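Local atomic coordinates of putrescine aminotransferase (Halomonas elongata DSM 2581, PDB entry 6GWI), a protein that probably transfers amino groups from amines such as putrescine to keto acceptors, using pyridoxal-5'-phosphate as cofactor. Residues R130-K135 and K216-I221. Numbering follows the deposited sequence.
Sequences RYWALK and KVAAFI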
loop_
_atom_site.group_PDB
_atom_site.type_symbol
_atom_site.label_atom_id
_atom_site.label_comp_id
_atom_site.label_asym_id
_atom_site.label_seq_id
_atom_site.Cartn_x
_atom_site.Cartn_y
_atom_site.Cartn_z
ATOM N N ARG B 130 -11.191 -6.873 -14.938
ATOM C CA ARG B 130 -10.681 -6.525 -16.256
ATOM C C ARG B 130 -10.583 -7.760 -17.141
ATOM O O ARG B 130 -10.930 -7.712 -18.327
ATOM C CB ARG B 130 -9.320 -5.846 -16.108
ATOM C CG ARG B 130 -8.619 -5.495 -17.411
ATOM C CD ARG B 130 -9.375 -4.464 -18.253
ATOM N NE ARG B 130 -8.561 -4.029 -19.391
ATOM C CZ ARG B 130 -9.031 -3.436 -20.485
ATOM N NH1 ARG B 130 -10.328 -3.188 -20.616
ATOM N NH2 ARG B 130 -8.196 -3.090 -21.457
ATOM N N TYR B 131 -10.132 -8.880 -16.573
ATOM C CA TYR B 131 -10.002 -10.121 -17.326
ATOM C C TYR B 131 -11.315 -10.499 -17.998
ATOM O O TYR B 131 -11.376 -10.685 -19.217
ATOM C CB TYR B 131 -9.535 -11.243 -16.396
ATOM C CG TYR B 131 -9.578 -12.612 -17.027
ATOM C CD1 TYR B 131 -8.563 -13.042 -17.872
ATOM C CD2 TYR B 131 -10.636 -13.472 -16.779
ATOM C CE1 TYR B 131 -8.604 -14.292 -18.449
ATOM C CE2 TYR B 131 -10.685 -14.716 -17.348
ATOM C CZ TYR B 131 -9.670 -15.123 -18.182
ATOM O OH TYR B 131 -9.725 -16.370 -18.749
ATOM N N TRP B 132 -12.383 -10.621 -17.208
ATOM C CA TRP B 132 -13.650 -11.077 -17.764
ATOM C C TRP B 132 -14.232 -10.061 -18.736
ATOM O O TRP B 132 -14.884 -10.447 -19.712
ATOM C CB TRP B 132 -14.629 -11.391 -16.633
ATOM C CG TRP B 132 -14.257 -12.649 -15.912
ATOM C CD1 TRP B 132 -13.832 -12.761 -14.621
ATOM C CD2 TRP B 132 -14.253 -13.977 -16.452
ATOM N NE1 TRP B 132 -13.568 -14.074 -14.323
ATOM C CE2 TRP B 132 -13.820 -14.841 -15.429
ATOM C CE3 TRP B 132 -14.576 -14.518 -17.702
ATOM C CZ2 TRP B 132 -13.705 -16.219 -15.613
ATOM C CZ3 TRP B 132 -14.463 -15.889 -17.883
ATOM C CH2 TRP B 132 -14.026 -16.722 -16.846
ATOM N N ALA B 133 -13.991 -8.766 -18.508
ATOM C CA ALA B 133 -14.403 -7.761 -19.481
ATOM C C ALA B 133 -13.715 -7.988 -20.823
ATOM O O ALA B 133 -14.356 -7.919 -21.878
ATOM C CB ALA B 133 -14.105 -6.360 -18.946
ATOM N N LEU B 134 -12.417 -8.294 -20.803
ATOM C CA LEU B 134 -11.710 -8.534 -22.055
ATOM C C LEU B 134 -12.161 -9.832 -22.715
ATOM O O LEU B 134 -12.067 -9.965 -23.939
ATOM C CB LEU B 134 -10.199 -8.549 -21.819
ATOM C CG LEU B 134 -9.553 -7.222 -21.419
ATOM C CD1 LEU B 134 -8.120 -7.448 -20.946
ATOM C CD2 LEU B 134 -9.592 -6.236 -22.574
ATOM N N LYS B 135 -12.666 -10.791 -21.933
ATOM C CA LYS B 135 -13.217 -12.017 -22.502
ATOM C C LYS B 135 -14.586 -11.816 -23.139
ATOM O O LYS B 135 -15.167 -12.796 -23.624
ATOM C CB LYS B 135 -13.348 -13.102 -21.428
ATOM C CG LYS B 135 -12.070 -13.431 -20.672
ATOM C CD LYS B 135 -11.042 -14.165 -21.519
ATOM C CE LYS B 135 -11.463 -15.591 -21.832
ATOM N NZ LYS B 135 -10.436 -16.275 -22.672
ATOM N N LYS B 216 -22.528 -14.762 -13.680
ATOM C CA LYS B 216 -22.259 -13.510 -12.987
ATOM C C LYS B 216 -21.083 -13.598 -12.018
ATOM O O LYS B 216 -20.735 -12.588 -11.400
ATOM C CB LYS B 216 -23.514 -13.049 -12.233
ATOM C CG LYS B 216 -24.683 -12.683 -13.141
ATOM C CD LYS B 216 -25.896 -12.248 -12.336
ATOM C CE LYS B 216 -27.051 -11.847 -13.243
ATOM N NZ LYS B 216 -28.251 -11.443 -12.458
ATOM N N VAL B 217 -20.479 -14.776 -11.853
ATOM C CA VAL B 217 -19.410 -14.984 -10.879
ATOM C C VAL B 217 -18.065 -14.917 -11.588
ATOM O O VAL B 217 -17.848 -15.596 -12.601
ATOM C CB VAL B 217 -19.576 -16.325 -10.140
ATOM C CG1 VAL B 217 -18.393 -16.579 -9.208
ATOM C CG2 VAL B 217 -20.881 -16.336 -9.346
ATOM N N ALA B 218 -17.160 -14.097 -11.052
ATOM C CA ALA B 218 -15.831 -13.896 -11.610
ATOM C C ALA B 218 -14.759 -14.727 -10.918
ATOM O O ALA B 218 -13.840 -15.215 -11.584
ATOM C CB ALA B 218 -15.446 -12.414 -11.527
ATOM N N ALA B 219 -14.846 -14.913 -9.602
ATOM C CA ALA B 219 -13.739 -15.537 -8.893
ATOM C C ALA B 219 -14.156 -15.968 -7.497
ATOM O O ALA B 219 -15.093 -15.426 -6.905
ATOM C CB ALA B 219 -12.538 -14.583 -8.797
ATOM N N PHE B 220 -13.425 -16.955 -6.984
ATOM C CA PHE B 220 -13.458 -17.369 -5.586
ATOM C C PHE B 220 -12.104 -17.044 -4.969
ATOM O O PHE B 220 -11.062 -17.388 -5.538
ATOM C CB PHE B 220 -13.772 -18.864 -5.478
ATOM C CG PHE B 220 -13.604 -19.438 -4.094
ATOM C CD1 PHE B 220 -14.385 -19.002 -3.035
ATOM C CD2 PHE B 220 -12.680 -20.444 -3.864
ATOM C CE1 PHE B 220 -14.231 -19.548 -1.771
ATOM C CE2 PHE B 220 -12.524 -20.992 -2.606
ATOM C CZ PHE B 220 -13.300 -20.544 -1.558
ATOM N N ILE B 221 -12.116 -16.349 -3.836
ATOM C CA ILE B 221 -10.893 -15.935 -3.156
ATOM C C ILE B 221 -10.875 -16.566 -1.772
ATOM O O ILE B 221 -11.887 -16.543 -1.060
ATOM C CB ILE B 221 -10.784 -14.399 -3.074
ATOM C CG1 ILE B 221 -9.417 -13.987 -2.517
ATOM C CG2 ILE B 221 -11.905 -13.821 -2.213
ATOM C CD1 ILE B 221 -9.181 -12.463 -2.470
#
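Trp132, in the last turn of helix 117-134, reaches strand 217-222 with the pyrrole side of its indole and meets Ala218 there. Trp132 NE1 donates a hydrogen bond to the backbone O of Ala218 at 3.0 Å. The bond is bent, 144° at the hydrogen; the nitrogen lies in the carbonyl plane on a lone pair, while the oxygen sits near the ring edge but 24° out of the indole plane. The neighbouring Trp132 CD1 packs on the Ala218 methyl, 3.5 Å from CB, so one edge of the ring makes both a polar and an apolar contact. The CA-CB bond of Trp132 points toward the strand, and CG anti to the carbonyl carbon (chi1 -73°) brings the pyrrole edge up to Ala218. The small Ala218 is consistent with so close an approach, Trp132 NE1 lying 3.5 Å from Ala218 CA. Tyr131 CE2 sits over the centre of one face of the Trp132 indole, 3.6 Å above its plane, and Lys140 makes a cation-pi contact with the same tryptophan.

The arrangement joins a helix to the mostly parallel large-domain sheet of a fold-type I PLP enzyme. Tryptophan suits this buried junction: it also touches Leu252 of strand 252-255, while NE1 is satisfied by a strand carbonyl, tying the helix end to the strand.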